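Local coordinates for protein esterase (Alcaligenes sp., PDB 1QLW) that probably hydrolyses carboxylic ester bonds, as a bacterial esterase built on the alpha/beta hydrolase fold, at residues T81-M86 against P161-A166; A136-A141 against E167-M172; G199-S204 against I223-S228; S208-F213 against E233-E238; R53-Q58 against Y91-G96. All coordinates share one frame; numbering follows the deposited sequence.

Contact 1: residues T81-M86 against P161-A166; sequences TPDGRM and PVQAQA
Asp83 and Pro82 pack against Pro161 and Ala164 in a loop-to-helix contact in this alpha/beta hydrolase. The type I beta turn from Thr81 to Gly84 lies in the connection between strand 65-68 and helix 88-94. It rests on the start of helix 165-171, where Ala164 is the N-cap. The direct touch is mostly apolar. Asp83 CB meets Ala164 CB at 3.7 Å, and Pro82 CB adds a looser contact with the same methyl group. The Asp83 side chain crosses that of Pro161 at about a right angle, with Asp83 CG 3.6 Å from Pro161 CB.

Asp83 is held firmly from its own side. Its chi1 of 64° sets CG between the backbone N and the carbonyl carbon, which turns the acid back toward Thr81 and Arg85. Arg85 NE donates a nearly straight bond of 2.8 Å to Asp83 OD2, reaching it on the syn side and forming a salt bridge. Arg85 NH2 adds only a weak bond to OD1. Thr81 OG1 donates to Asp83 OD1 at 2.7 Å, coming from above the carboxylate plane. Together they fix the rotation of the acid. The guanidinium is tied further to the backbone carbonyls of Gln302 and Asp303, and its edge touches Pro161 CG.

One polar link spans the two segments through water. The Gln163 amide and the carboxylate are turned nearly perpendicular, and a water takes a hydrogen bond from Gln163 NE2 at 2.9 Å and gives one to Asp83 OD2 at 2.8 Å.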
# COMPACT_ATOMS: atom_id res chain seq x y z
N THR A 81 12.79 3.02 -7.77
CA THR A 81 13.61 3.76 -6.82
C THR A 81 13.14 5.20 -6.74
O THR A 81 12.44 5.72 -7.62
CB THR A 81 15.10 3.73 -7.21
OG1 THR A 81 15.28 4.49 -8.43
CG2 THR A 81 15.59 2.29 -7.43
N PRO A 82 13.57 5.95 -5.71
CA PRO A 82 13.18 7.36 -5.59
C PRO A 82 13.52 8.20 -6.80
O PRO A 82 12.79 9.15 -7.12
CB PRO A 82 13.92 7.82 -4.33
CG PRO A 82 13.98 6.58 -3.49
CD PRO A 82 14.22 5.45 -4.47
N ASP A 83 14.61 7.89 -7.51
CA ASP A 83 15.03 8.60 -8.70
C ASP A 83 14.53 7.98 -9.99
O ASP A 83 14.99 8.39 -11.07
CB ASP A 83 16.54 8.80 -8.74
CG ASP A 83 17.32 7.51 -8.81
OD1 ASP A 83 16.96 6.53 -8.12
OD2 ASP A 83 18.32 7.48 -9.55
N GLY A 84 13.59 7.05 -9.93
CA GLY A 84 12.90 6.58 -11.11
C GLY A 84 13.45 5.36 -11.79
O GLY A 84 12.99 5.03 -12.89
N ARG A 85 14.39 4.66 -11.19
CA ARG A 85 15.01 3.50 -11.80
C ARG A 85 14.30 2.21 -11.36
O ARG A 85 13.56 2.14 -10.39
CB ARG A 85 16.49 3.44 -11.42
CG ARG A 85 17.31 4.55 -12.06
CD ARG A 85 18.77 4.48 -11.64
NE ARG A 85 18.91 4.85 -10.23
CZ ARG A 85 19.13 3.99 -9.24
NH1 ARG A 85 19.44 2.72 -9.43
NH2 ARG A 85 19.09 4.48 -8.00
N MET A 86 14.62 1.15 -12.08
CA MET A 86 14.12 -0.18 -11.77
C MET A 86 14.54 -0.58 -10.36
O MET A 86 15.70 -0.44 -9.95
CB MET A 86 14.72 -1.17 -12.79
CG MET A 86 14.09 -2.55 -12.70
SD MET A 86 14.80 -3.70 -13.88
CE MET A 86 14.30 -2.94 -15.43
N PRO A 161 21.04 7.90 -4.46
CA PRO A 161 20.73 9.06 -5.31
C PRO A 161 20.18 10.20 -4.45
O PRO A 161 18.98 10.48 -4.42
CB PRO A 161 19.68 8.52 -6.27
CG PRO A 161 18.96 7.48 -5.46
CD PRO A 161 20.06 6.82 -4.65
N VAL A 162 21.09 10.91 -3.76
CA VAL A 162 20.71 11.95 -2.84
C VAL A 162 20.02 13.12 -3.51
O VAL A 162 19.26 13.84 -2.85
CB VAL A 162 21.87 12.44 -1.95
CG1 VAL A 162 22.33 11.36 -0.97
CG2 VAL A 162 23.02 12.92 -2.82
N GLN A 163 20.17 13.30 -4.82
CA GLN A 163 19.39 14.29 -5.55
C GLN A 163 17.90 14.02 -5.48
O GLN A 163 17.10 14.93 -5.70
CB GLN A 163 19.84 14.40 -7.00
CG GLN A 163 19.41 13.31 -7.94
CD GLN A 163 20.14 12.00 -7.93
OE1 GLN A 163 20.99 11.73 -7.08
NE2 GLN A 163 19.83 11.15 -8.90
N ALA A 164 17.51 12.79 -5.19
CA ALA A 164 16.12 12.37 -5.07
C ALA A 164 15.72 12.16 -3.63
O ALA A 164 14.79 11.41 -3.32
CB ALA A 164 15.88 11.11 -5.90
N GLN A 165 16.37 12.88 -2.70
CA GLN A 165 15.99 12.74 -1.30
C GLN A 165 14.52 13.09 -1.09
O GLN A 165 13.86 12.47 -0.27
CB GLN A 165 16.88 13.53 -0.34
CG GLN A 165 16.86 15.03 -0.55
CD GLN A 165 17.59 15.78 0.56
OE1 GLN A 165 17.05 15.84 1.67
NE2 GLN A 165 18.76 16.29 0.28
N ALA A 166 13.98 14.10 -1.80
CA ALA A 166 12.57 14.45 -1.61
C ALA A 166 11.65 13.27 -1.87
O ALA A 166 10.64 13.06 -1.18
CB ALA A 166 12.16 15.60 -2.51
O HOH W 1 20.89 8.54 -9.77

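Contact 2: residues A136-A141 against E167-M172; sequences AGHEAA and ELWQQM
His138 and Trp169 stack face to face where the first turn of helix 138-144 meets helix 165-171. The imidazole lies almost parallel to the indole, with planes at 8°. Its centroid is 3.5 Å from that of the five-membered ring of Trp169. His138 CD2 sits close to Trp169 CG, while Trp169 CD1 lies over the centre of the imidazole. His138 CB adds a CH-pi contact to the same indole face, 3.9 Å from the centroid of the five-membered ring.

The apolar part is built round Met172. Its chain bends at the last torsion (chi3 70°), so that the methyl CE reaches Ala136 CB at 3.9 Å and Ala141 CB at 4.0 Å. Ala141 CB also touches Trp169 CZ3, 3.8 Å away.

The polar atoms find partners outside the stack. Trp169 NE1 is hydrogen-bonded to Gln165 OE1, one turn earlier on its own helix. His138 NE2 bonds to Thr46 OG1 of the second subunit. A water in the plane of the imidazole bonds to Trp169 O at 3.0 Å and only weakly to His138 NE2. Glu139 and Gln170 also bond to the second subunit, by Glu139 OE2 to its Thr44 and by Gln170 NE2 to its Gly24.

The two rings thus spend a face on each other, while NE2 at the imidazole edge bonds to the second subunit and weakly to the water. His138 and Trp169 both pack between the helices and touch Thr46 of the second subunit, so the stack belongs to the helix packing and to the dimer contact alike.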
# COMPACT_ATOMS: atom_id res chain seq x y z
N ALA A 136 10.41 8.70 11.38
CA ALA A 136 11.79 9.15 11.24
C ALA A 136 11.79 10.41 10.38
O ALA A 136 11.36 10.41 9.22
CB ALA A 136 12.63 8.06 10.56
N GLY A 137 12.27 11.49 10.97
CA GLY A 137 12.39 12.75 10.24
C GLY A 137 13.50 12.64 9.19
O GLY A 137 14.36 11.76 9.24
N HIS A 138 13.51 13.61 8.28
CA HIS A 138 14.50 13.61 7.21
C HIS A 138 15.93 13.62 7.75
O HIS A 138 16.80 12.89 7.27
CB HIS A 138 14.35 14.85 6.32
CG HIS A 138 13.00 15.03 5.71
ND1 HIS A 138 12.65 16.23 5.12
CD2 HIS A 138 11.92 14.22 5.58
CE1 HIS A 138 11.42 16.13 4.66
NE2 HIS A 138 10.95 14.93 4.92
N GLU A 139 16.13 14.45 8.76
CA GLU A 139 17.47 14.63 9.32
C GLU A 139 17.94 13.37 10.03
O GLU A 139 19.10 12.96 9.88
CB GLU A 139 17.47 15.84 10.25
CG GLU A 139 16.91 17.11 9.64
CD GLU A 139 15.42 17.31 9.74
OE1 GLU A 139 14.61 16.41 10.05
OE2 GLU A 139 15.00 18.47 9.50
N ALA A 140 17.05 12.75 10.79
CA ALA A 140 17.38 11.51 11.49
C ALA A 140 17.65 10.40 10.48
O ALA A 140 18.63 9.65 10.61
CB ALA A 140 16.23 11.12 12.42
N ALA A 141 16.80 10.29 9.47
CA ALA A 141 16.93 9.25 8.46
C ALA A 141 18.25 9.37 7.71
O ALA A 141 18.85 8.35 7.35
CB ALA A 141 15.74 9.28 7.52
N GLU A 167 11.96 12.50 -2.91
CA GLU A 167 11.17 11.33 -3.28
C GLU A 167 11.33 10.26 -2.22
O GLU A 167 10.34 9.60 -1.88
CB GLU A 167 11.53 10.85 -4.67
CG GLU A 167 11.09 11.78 -5.80
CD GLU A 167 11.96 12.97 -6.06
OE1 GLU A 167 13.05 13.15 -5.52
OE2 GLU A 167 11.49 13.80 -6.89
N LEU A 168 12.52 10.06 -1.67
CA LEU A 168 12.65 9.12 -0.56
C LEU A 168 11.75 9.55 0.60
O LEU A 168 11.02 8.74 1.17
CB LEU A 168 14.09 9.02 -0.08
CG LEU A 168 14.30 8.16 1.16
CD1 LEU A 168 13.90 6.71 0.93
CD2 LEU A 168 15.77 8.26 1.59
N TRP A 169 11.78 10.84 0.94
CA TRP A 169 10.94 11.29 2.06
C TRP A 169 9.48 11.05 1.80
O TRP A 169 8.70 10.75 2.70
CB TRP A 169 11.19 12.76 2.37
CG TRP A 169 12.62 13.18 2.56
CD1 TRP A 169 13.12 14.41 2.20
CD2 TRP A 169 13.70 12.45 3.11
NE1 TRP A 169 14.45 14.48 2.51
CE2 TRP A 169 14.84 13.29 3.06
CE3 TRP A 169 13.89 11.18 3.66
CZ2 TRP A 169 16.11 12.92 3.51
CZ3 TRP A 169 15.14 10.79 4.12
CH2 TRP A 169 16.23 11.67 4.04
N GLN A 170 9.04 11.15 0.52
CA GLN A 170 7.66 10.86 0.18
C GLN A 170 7.25 9.44 0.53
O GLN A 170 6.06 9.22 0.81
CB GLN A 170 7.39 11.09 -1.31
CG GLN A 170 7.32 12.54 -1.73
CD GLN A 170 7.20 12.68 -3.24
OE1 GLN A 170 7.96 12.03 -3.96
NE2 GLN A 170 6.26 13.48 -3.72
N GLN A 171 8.15 8.46 0.45
CA GLN A 171 7.75 7.09 0.69
C GLN A 171 7.85 6.68 2.15
O GLN A 171 7.48 5.54 2.48
CB GLN A 171 8.48 6.10 -0.21
CG GLN A 171 9.95 5.86 0.10
CD GLN A 171 10.50 4.72 -0.74
OE1 GLN A 171 10.81 4.92 -1.95
NE2 GLN A 171 10.62 3.56 -0.18
N MET A 172 8.32 7.55 3.03
CA MET A 172 8.45 7.23 4.45
C MET A 172 7.14 7.54 5.17
O MET A 172 6.44 8.50 4.84
CB MET A 172 9.61 8.03 5.06
CG MET A 172 10.93 7.58 4.43
SD MET A 172 12.40 8.22 5.27
CE MET A 172 12.31 7.29 6.80
O HOH W 2 9.15 12.20 5.27

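Contact 3: residues G199-S204 against I223-S228; sequences GTVLLS and ITAIVS
Leu203 has CG anti to its backbone N (chi1 -170°), and Val227 carries CG1 in the same position (chi1 178°). The two side chains therefore lie side by side and point the same way, with Leu203 CG 3.9 Å from Val227 CB. Val201 is on this face too, and its CG1 approaches Val227 CG2. Helix 306-319 packs here through Ile313, Trp316 and Ile317. On the other face Leu202 CD1 meets Ile223 CG2 at 4.1 Å.

The backbones form a parallel ladder. Thr224 N donates to Thr200 O and Leu202 N to Ala225 O. Val227 N then donates to Leu202 O at 2.9 Å in a nearly straight bond within the carbonyl plane. Ser204 N closes the series on Val227 O at 2.9 Å. Near the start, Thr224 has helical backbone angles and is one residue extra between the pairs Thr200-Ile223 and Leu202-Ile226, as in a beta bulge. The buried Ala225 N finds no partner.

Ser228 OG, and more weakly Ser204 OG, bond to Gly209 O. Both strands belong to the central sheet of the alpha/beta hydrolase fold, and helix 211-218 joins them as a beta-alpha-beta crossover.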
# COMPACT_ATOMS: atom_id res chain seq x y z
N GLY A 199 7.61 -23.12 0.02
CA GLY A 199 9.01 -22.86 -0.26
C GLY A 199 9.24 -21.48 -0.83
O GLY A 199 8.94 -21.22 -1.99
N THR A 200 9.78 -20.59 -0.02
CA THR A 200 10.10 -19.24 -0.45
C THR A 200 11.40 -18.80 0.20
O THR A 200 11.78 -19.25 1.29
CB THR A 200 8.96 -18.25 -0.08
OG1 THR A 200 9.25 -16.93 -0.56
CG2 THR A 200 8.70 -18.16 1.42
N VAL A 201 12.09 -17.92 -0.49
CA VAL A 201 13.27 -17.26 0.04
C VAL A 201 12.75 -15.98 0.72
O VAL A 201 12.15 -15.14 0.05
CB VAL A 201 14.26 -16.87 -1.05
CG1 VAL A 201 15.42 -16.06 -0.51
CG2 VAL A 201 14.74 -18.13 -1.78
N LEU A 202 13.00 -15.80 2.01
CA LEU A 202 12.60 -14.61 2.73
C LEU A 202 13.72 -13.59 2.68
O LEU A 202 14.83 -13.91 3.12
CB LEU A 202 12.25 -14.94 4.19
CG LEU A 202 11.10 -15.93 4.41
CD1 LEU A 202 10.90 -16.20 5.89
CD2 LEU A 202 9.80 -15.49 3.78
N LEU A 203 13.44 -12.39 2.20
CA LEU A 203 14.42 -11.32 2.09
C LEU A 203 13.91 -10.13 2.89
O LEU A 203 12.87 -9.56 2.59
CB LEU A 203 14.67 -10.98 0.63
CG LEU A 203 15.86 -10.04 0.38
CD1 LEU A 203 16.39 -10.24 -1.03
CD2 LEU A 203 15.49 -8.61 0.64
N SER A 204 14.64 -9.78 3.95
CA SER A 204 14.25 -8.73 4.87
C SER A 204 15.27 -7.62 4.96
O SER A 204 16.36 -7.67 4.38
CB SER A 204 13.95 -9.31 6.24
OG SER A 204 15.14 -9.85 6.77
N ILE A 223 10.46 -22.47 4.49
CA ILE A 223 11.49 -21.44 4.44
C ILE A 223 12.72 -22.01 3.76
O ILE A 223 13.46 -22.82 4.33
CB ILE A 223 11.83 -20.90 5.83
CG1 ILE A 223 10.54 -20.40 6.48
CG2 ILE A 223 12.89 -19.81 5.74
CD1 ILE A 223 10.69 -19.89 7.88
N THR A 224 12.97 -21.61 2.53
CA THR A 224 14.02 -22.22 1.72
C THR A 224 15.37 -21.62 2.01
O THR A 224 16.37 -22.35 2.04
CB THR A 224 13.64 -22.01 0.23
OG1 THR A 224 12.31 -22.49 0.01
CG2 THR A 224 14.62 -22.69 -0.69
N ALA A 225 15.41 -20.33 2.21
CA ALA A 225 16.64 -19.60 2.46
C ALA A 225 16.25 -18.23 3.02
O ALA A 225 15.10 -17.81 2.86
CB ALA A 225 17.46 -19.41 1.19
N ILE A 226 17.20 -17.58 3.67
CA ILE A 226 16.99 -16.26 4.24
C ILE A 226 18.08 -15.32 3.76
O ILE A 226 19.26 -15.67 3.87
CB ILE A 226 16.95 -16.29 5.78
CG1 ILE A 226 15.80 -17.16 6.27
CG2 ILE A 226 16.94 -14.90 6.37
CD1 ILE A 226 15.84 -17.48 7.75
N VAL A 227 17.67 -14.15 3.30
CA VAL A 227 18.56 -13.06 2.96
C VAL A 227 18.17 -11.87 3.85
O VAL A 227 17.00 -11.49 3.84
CB VAL A 227 18.51 -12.66 1.48
CG1 VAL A 227 19.42 -11.48 1.19
CG2 VAL A 227 18.82 -13.85 0.58
N SER A 228 19.11 -11.32 4.60
CA SER A 228 18.79 -10.20 5.49
C SER A 228 19.73 -9.06 5.14
O SER A 228 20.95 -9.21 5.27
CB SER A 228 18.87 -10.68 6.93
OG SER A 228 18.47 -9.78 7.91

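Contact 4: residues S208-F213 against E233-E238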
# COMPACT_ATOMS: atom_id res chain seq x y z
N SER A 208 12.98 -5.35 9.99
CA SER A 208 12.47 -6.69 9.72
C SER A 208 13.60 -7.69 9.51
O SER A 208 13.31 -8.87 9.27
CB SER A 208 11.54 -6.74 8.51
OG SER A 208 12.29 -6.44 7.34
N GLY A 209 14.85 -7.26 9.65
CA GLY A 209 15.98 -8.16 9.48
C GLY A 209 15.84 -9.45 10.27
O GLY A 209 16.11 -10.53 9.74
N ILE A 210 15.44 -9.33 11.53
CA ILE A 210 15.30 -10.49 12.40
C ILE A 210 14.08 -11.34 12.10
O ILE A 210 14.02 -12.52 12.47
CB ILE A 210 15.27 -10.01 13.87
CG1 ILE A 210 15.52 -11.15 14.86
CG2 ILE A 210 13.98 -9.29 14.22
CD1 ILE A 210 16.86 -11.83 14.73
N TYR A 211 13.06 -10.76 11.44
CA TYR A 211 11.81 -11.49 11.24
C TYR A 211 11.94 -12.87 10.66
O TYR A 211 11.35 -13.80 11.23
CB TYR A 211 10.77 -10.70 10.44
CG TYR A 211 10.21 -9.43 11.01
CD1 TYR A 211 10.54 -8.89 12.25
CD2 TYR A 211 9.25 -8.74 10.26
CE1 TYR A 211 9.98 -7.70 12.68
CE2 TYR A 211 8.67 -7.57 10.69
CZ TYR A 211 9.04 -7.04 11.91
OH TYR A 211 8.52 -5.86 12.39
N PRO A 212 12.64 -13.07 9.55
CA PRO A 212 12.68 -14.42 8.97
C PRO A 212 13.26 -15.46 9.90
O PRO A 212 12.87 -16.63 9.83
CB PRO A 212 13.50 -14.27 7.70
CG PRO A 212 13.56 -12.83 7.42
CD PRO A 212 13.30 -12.07 8.69
N PHE A 213 14.22 -15.05 10.71
CA PHE A 213 14.83 -15.96 11.67
C PHE A 213 13.86 -16.34 12.77
O PHE A 213 13.84 -17.48 13.23
CB PHE A 213 16.10 -15.33 12.26
CG PHE A 213 17.10 -14.93 11.22
CD1 PHE A 213 17.88 -15.88 10.58
CD2 PHE A 213 17.27 -13.61 10.88
CE1 PHE A 213 18.82 -15.51 9.62
CE2 PHE A 213 18.21 -13.22 9.94
CZ PHE A 213 18.98 -14.18 9.31
N GLU A 233 18.94 -6.49 14.09
CA GLU A 233 19.44 -7.54 14.97
C GLU A 233 19.55 -8.83 14.17
O GLU A 233 18.68 -9.15 13.38
CB GLU A 233 18.48 -7.77 16.13
CG GLU A 233 18.34 -6.67 17.16
CD GLU A 233 19.62 -6.19 17.81
OE1 GLU A 233 20.57 -6.98 17.99
OE2 GLU A 233 19.72 -5.00 18.18
N CYS A 234 20.63 -9.57 14.41
CA CYS A 234 20.77 -10.93 13.90
C CYS A 234 20.43 -11.84 15.09
O CYS A 234 20.45 -11.40 16.25
CB CYS A 234 22.19 -11.19 13.41
SG CYS A 234 22.58 -10.66 11.75
N PRO A 235 20.12 -13.10 14.86
CA PRO A 235 19.94 -14.05 15.95
C PRO A 235 21.19 -14.15 16.81
O PRO A 235 22.29 -13.81 16.35
CB PRO A 235 19.69 -15.38 15.25
CG PRO A 235 19.19 -15.01 13.89
CD PRO A 235 19.96 -13.75 13.54
N LYS A 236 21.03 -14.58 18.06
CA LYS A 236 22.16 -14.82 18.95
C LYS A 236 22.81 -16.13 18.56
O LYS A 236 22.28 -16.97 17.85
CB LYS A 236 21.68 -14.85 20.39
CG LYS A 236 21.02 -13.59 20.90
CD LYS A 236 21.95 -12.40 20.86
CE LYS A 236 21.36 -11.22 21.63
NZ LYS A 236 21.28 -11.48 23.09
N PRO A 237 24.11 -16.28 18.89
CA PRO A 237 24.83 -17.51 18.55
C PRO A 237 24.08 -18.71 19.09
O PRO A 237 24.04 -19.77 18.47
CB PRO A 237 26.20 -17.36 19.16
CG PRO A 237 26.26 -16.04 19.82
CD PRO A 237 24.92 -15.39 19.74
N GLU A 238 23.36 -18.58 20.19
CA GLU A 238 22.59 -19.61 20.83
C GLU A 238 21.33 -19.99 20.06
O GLU A 238 20.68 -20.98 20.38
CB GLU A 238 22.21 -19.17 22.25
CG GLU A 238 23.36 -18.95 23.20
CD GLU A 238 24.21 -17.72 22.96
OE1 GLU A 238 23.76 -16.73 22.36
OE2 GLU A 238 25.39 -17.75 23.40
O HOH W 3 16.08 -6.76 12.83
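Ile210 and Cys234 bring their CA atoms within 5.7 Å, where a type I beta turn from Ser208 to Tyr211 leads into helix 211-218 and passes the loop after strand 223-229. This is the strand-turn-helix region that carries the nucleophile elbow in alpha/beta hydrolases, probably here too.

Ile210 reaches across with one end of its side chain. CG1 is anti to the backbone N (chi1 -164°), and the chain then turns at chi2 (61°), which lays CD1 against the backbone of the loop. Ile210 CD1 is 3.5 Å from Glu233 O and as close to Pro235 N. It also touches the proline ring at CD, 3.8 Å away.

Pro235 is shared between Ile210 and Phe213. The side chains of Pro235 and Phe213 cross at about a right angle, and Pro235 CG lies over one face of the phenyl ring. This CH-pi contact has CG 3.8 Å from the ring centroid and 29° off the normal. The approach is displaced toward the root of the side chain, so Phe213 CG is nearer to Pro235 CG than the ring centre is. Phe272 of helix 263-278 meets the Phe213 ring edge to face and also packs on Pro235. Cys234 points away from the turn and forms a disulfide with Cys269 on that same helix. The loop is thus held covalently on one side and by packing on the other.

A single water joins the two backbones, accepting from Ile210 N at 3.0 Å and from Glu233 N at 3.1 Å.

Contact 5: residues R53-Q58 against Y91-G96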
# COMPACT_ATOMS: atom_id res chain seq x y z
N ARG A 53 1.31 -8.52 -2.30
CA ARG A 53 1.16 -8.32 -3.74
C ARG A 53 2.11 -9.27 -4.42
O ARG A 53 3.31 -9.28 -4.10
CB ARG A 53 1.50 -6.88 -4.13
CG ARG A 53 1.45 -6.62 -5.63
CD ARG A 53 0.06 -6.70 -6.15
NE ARG A 53 -0.02 -6.10 -7.49
CZ ARG A 53 -1.10 -6.14 -8.25
NH1 ARG A 53 -2.14 -6.78 -7.75
NH2 ARG A 53 -1.14 -5.57 -9.45
N TYR A 54 1.64 -10.10 -5.34
CA TYR A 54 2.47 -11.08 -6.03
C TYR A 54 2.49 -10.81 -7.53
O TYR A 54 1.51 -10.37 -8.15
CB TYR A 54 2.01 -12.52 -5.73
CG TYR A 54 0.69 -12.96 -6.31
CD1 TYR A 54 0.63 -13.52 -7.58
CD2 TYR A 54 -0.50 -12.83 -5.60
CE1 TYR A 54 -0.58 -13.93 -8.12
CE2 TYR A 54 -1.70 -13.25 -6.15
CZ TYR A 54 -1.75 -13.79 -7.42
OH TYR A 54 -2.96 -14.16 -7.95
N GLN A 55 3.64 -11.12 -8.12
CA GLN A 55 3.83 -11.09 -9.57
C GLN A 55 4.62 -12.35 -9.93
O GLN A 55 5.61 -12.67 -9.27
CB GLN A 55 4.51 -9.80 -10.01
CG GLN A 55 3.56 -8.62 -9.86
CD GLN A 55 3.95 -7.32 -10.48
OE1 GLN A 55 3.35 -6.83 -11.45
NE2 GLN A 55 4.97 -6.73 -9.90
N ILE A 56 4.17 -13.03 -10.98
CA ILE A 56 4.71 -14.34 -11.35
C ILE A 56 5.18 -14.26 -12.80
O ILE A 56 4.35 -14.07 -13.70
CB ILE A 56 3.61 -15.42 -11.23
CG1 ILE A 56 3.01 -15.46 -9.84
CG2 ILE A 56 4.16 -16.78 -11.66
CD1 ILE A 56 2.07 -16.52 -9.43
N PRO A 57 6.47 -14.38 -13.04
CA PRO A 57 6.99 -14.37 -14.40
C PRO A 57 6.63 -15.67 -15.09
O PRO A 57 6.23 -16.65 -14.45
CB PRO A 57 8.50 -14.19 -14.22
CG PRO A 57 8.78 -14.88 -12.92
CD PRO A 57 7.56 -14.62 -12.06
N GLN A 58 6.84 -15.72 -16.41
CA GLN A 58 6.65 -16.98 -17.11
C GLN A 58 7.70 -17.98 -16.67
O GLN A 58 8.85 -17.63 -16.42
CB GLN A 58 6.78 -16.73 -18.62
CG GLN A 58 5.73 -15.74 -19.12
CD GLN A 58 5.65 -15.76 -20.63
OE1 GLN A 58 6.60 -15.38 -21.30
NE2 GLN A 58 4.51 -16.19 -21.13
N TYR A 91 13.27 -6.15 -11.06
CA TYR A 91 14.48 -6.83 -11.50
C TYR A 91 14.39 -8.33 -11.23
O TYR A 91 14.72 -9.16 -12.08
CB TYR A 91 15.71 -6.24 -10.84
CG TYR A 91 17.00 -6.73 -11.44
CD1 TYR A 91 17.32 -6.45 -12.75
CD2 TYR A 91 17.93 -7.42 -10.68
CE1 TYR A 91 18.54 -6.82 -13.29
CE2 TYR A 91 19.15 -7.81 -11.19
CZ TYR A 91 19.46 -7.49 -12.50
OH TYR A 91 20.67 -7.84 -13.05
N PHE A 92 13.92 -8.69 -10.03
CA PHE A 92 13.79 -10.10 -9.68
C PHE A 92 12.82 -10.80 -10.63
O PHE A 92 13.08 -11.92 -11.07
CB PHE A 92 13.34 -10.26 -8.23
CG PHE A 92 14.36 -9.90 -7.19
CD1 PHE A 92 15.63 -9.44 -7.46
CD2 PHE A 92 14.03 -10.04 -5.86
CE1 PHE A 92 16.52 -9.12 -6.46
CE2 PHE A 92 14.92 -9.74 -4.84
CZ PHE A 92 16.18 -9.28 -5.15
N LEU A 93 11.71 -10.14 -10.96
CA LEU A 93 10.75 -10.70 -11.92
C LEU A 93 11.42 -10.94 -13.26
O LEU A 93 11.24 -11.99 -13.89
CB LEU A 93 9.58 -9.74 -12.11
CG LEU A 93 8.70 -9.56 -10.89
CD1 LEU A 93 7.74 -8.40 -11.09
CD2 LEU A 93 7.92 -10.84 -10.62
N ARG A 94 12.21 -9.97 -13.73
CA ARG A 94 12.91 -10.06 -15.01
C ARG A 94 13.97 -11.15 -14.99
O ARG A 94 14.29 -11.73 -16.03
CB ARG A 94 13.50 -8.71 -15.39
CG ARG A 94 12.44 -7.70 -15.79
CD ARG A 94 13.05 -6.35 -16.13
NE ARG A 94 12.03 -5.40 -16.56
CZ ARG A 94 11.59 -5.28 -17.81
NH1 ARG A 94 12.06 -6.05 -18.79
NH2 ARG A 94 10.64 -4.40 -18.06
N LYS A 95 14.49 -11.48 -13.81
CA LYS A 95 15.43 -12.56 -13.62
C LYS A 95 14.74 -13.91 -13.43
O LYS A 95 15.43 -14.92 -13.27
CB LYS A 95 16.37 -12.21 -12.47
CG LYS A 95 17.31 -11.06 -12.81
CD LYS A 95 18.38 -11.49 -13.79
CE LYS A 95 19.53 -10.52 -13.89
NZ LYS A 95 20.71 -11.14 -14.54
N GLY A 96 13.41 -13.94 -13.48
CA GLY A 96 12.68 -15.18 -13.45
C GLY A 96 12.15 -15.64 -12.12
O GLY A 96 11.69 -16.78 -12.01
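Leu93, in the last turn of helix 88-94, packs on Gln55 and Pro57 at the end of strand 43-57. The helix closes in a Schellman motif, with Gly96 as the residue that leaves helical geometry. Leu93 has CG anti to the carbonyl carbon (chi1 -67°), which sends both methyls across to the strand. CD2 approaches the backbone of Gln55, 3.2 Å from its carbonyl O. The two side chains cross at about a right angle. Both methyls touch Gln55 CB, with CD1 at 3.7 Å, and CD1 reaches on to the amide nitrogen, 3.4 Å from Gln55 NE2.

In the fold, the contact lays a helix against the mixed sheet of the alpha/beta hydrolase. Strand 43-57 pairs antiparallel with strand 99-103, and Leu93 also touches Thr99 on that neighbour. The polar end of Gln55 serves the dimer, because OE1 is hydrogen-bonded to Gln18 NE2 of the second subunit.

Pro57 meets the C-terminal end of the helix. Its CD touches Leu93 CD2 at 4.1 Å, and its CB lies 3.5 Å from Leu93 O. That carbonyl is also the acceptor for Gly96 N, a bond of 2.9 Å. The far corner of the proline ring, CG, rests on the main chain of Gly96, 3.5 Å from its carbonyl carbon.

How the contacts relate
From the N terminus, contact 5 opens first at 53-58 and closes at 91-96, tying strand 43-57 to helix 88-94. Contact 1 opens inside that loop at 81-86 and closes at 161-166, so the two cross; Met86 packs on Tyr91 and Arg94. Contact 2 opens at 136-141 and closes at 167-172, crossing contact 1. Contacts 1 and 2 share helix 165-171, and Pro82 touches Glu167. Contact 3 joins the two strands of the unit 200-205, 211-218, 223-229. Contact 4 crosses it and reaches past the unit, joining the start of helix 211-218 to the loop after strand 223-229. Leu203 and Phe92 link contact 3 to contact 5. Contacts 2 and 5 both touch the second subunit.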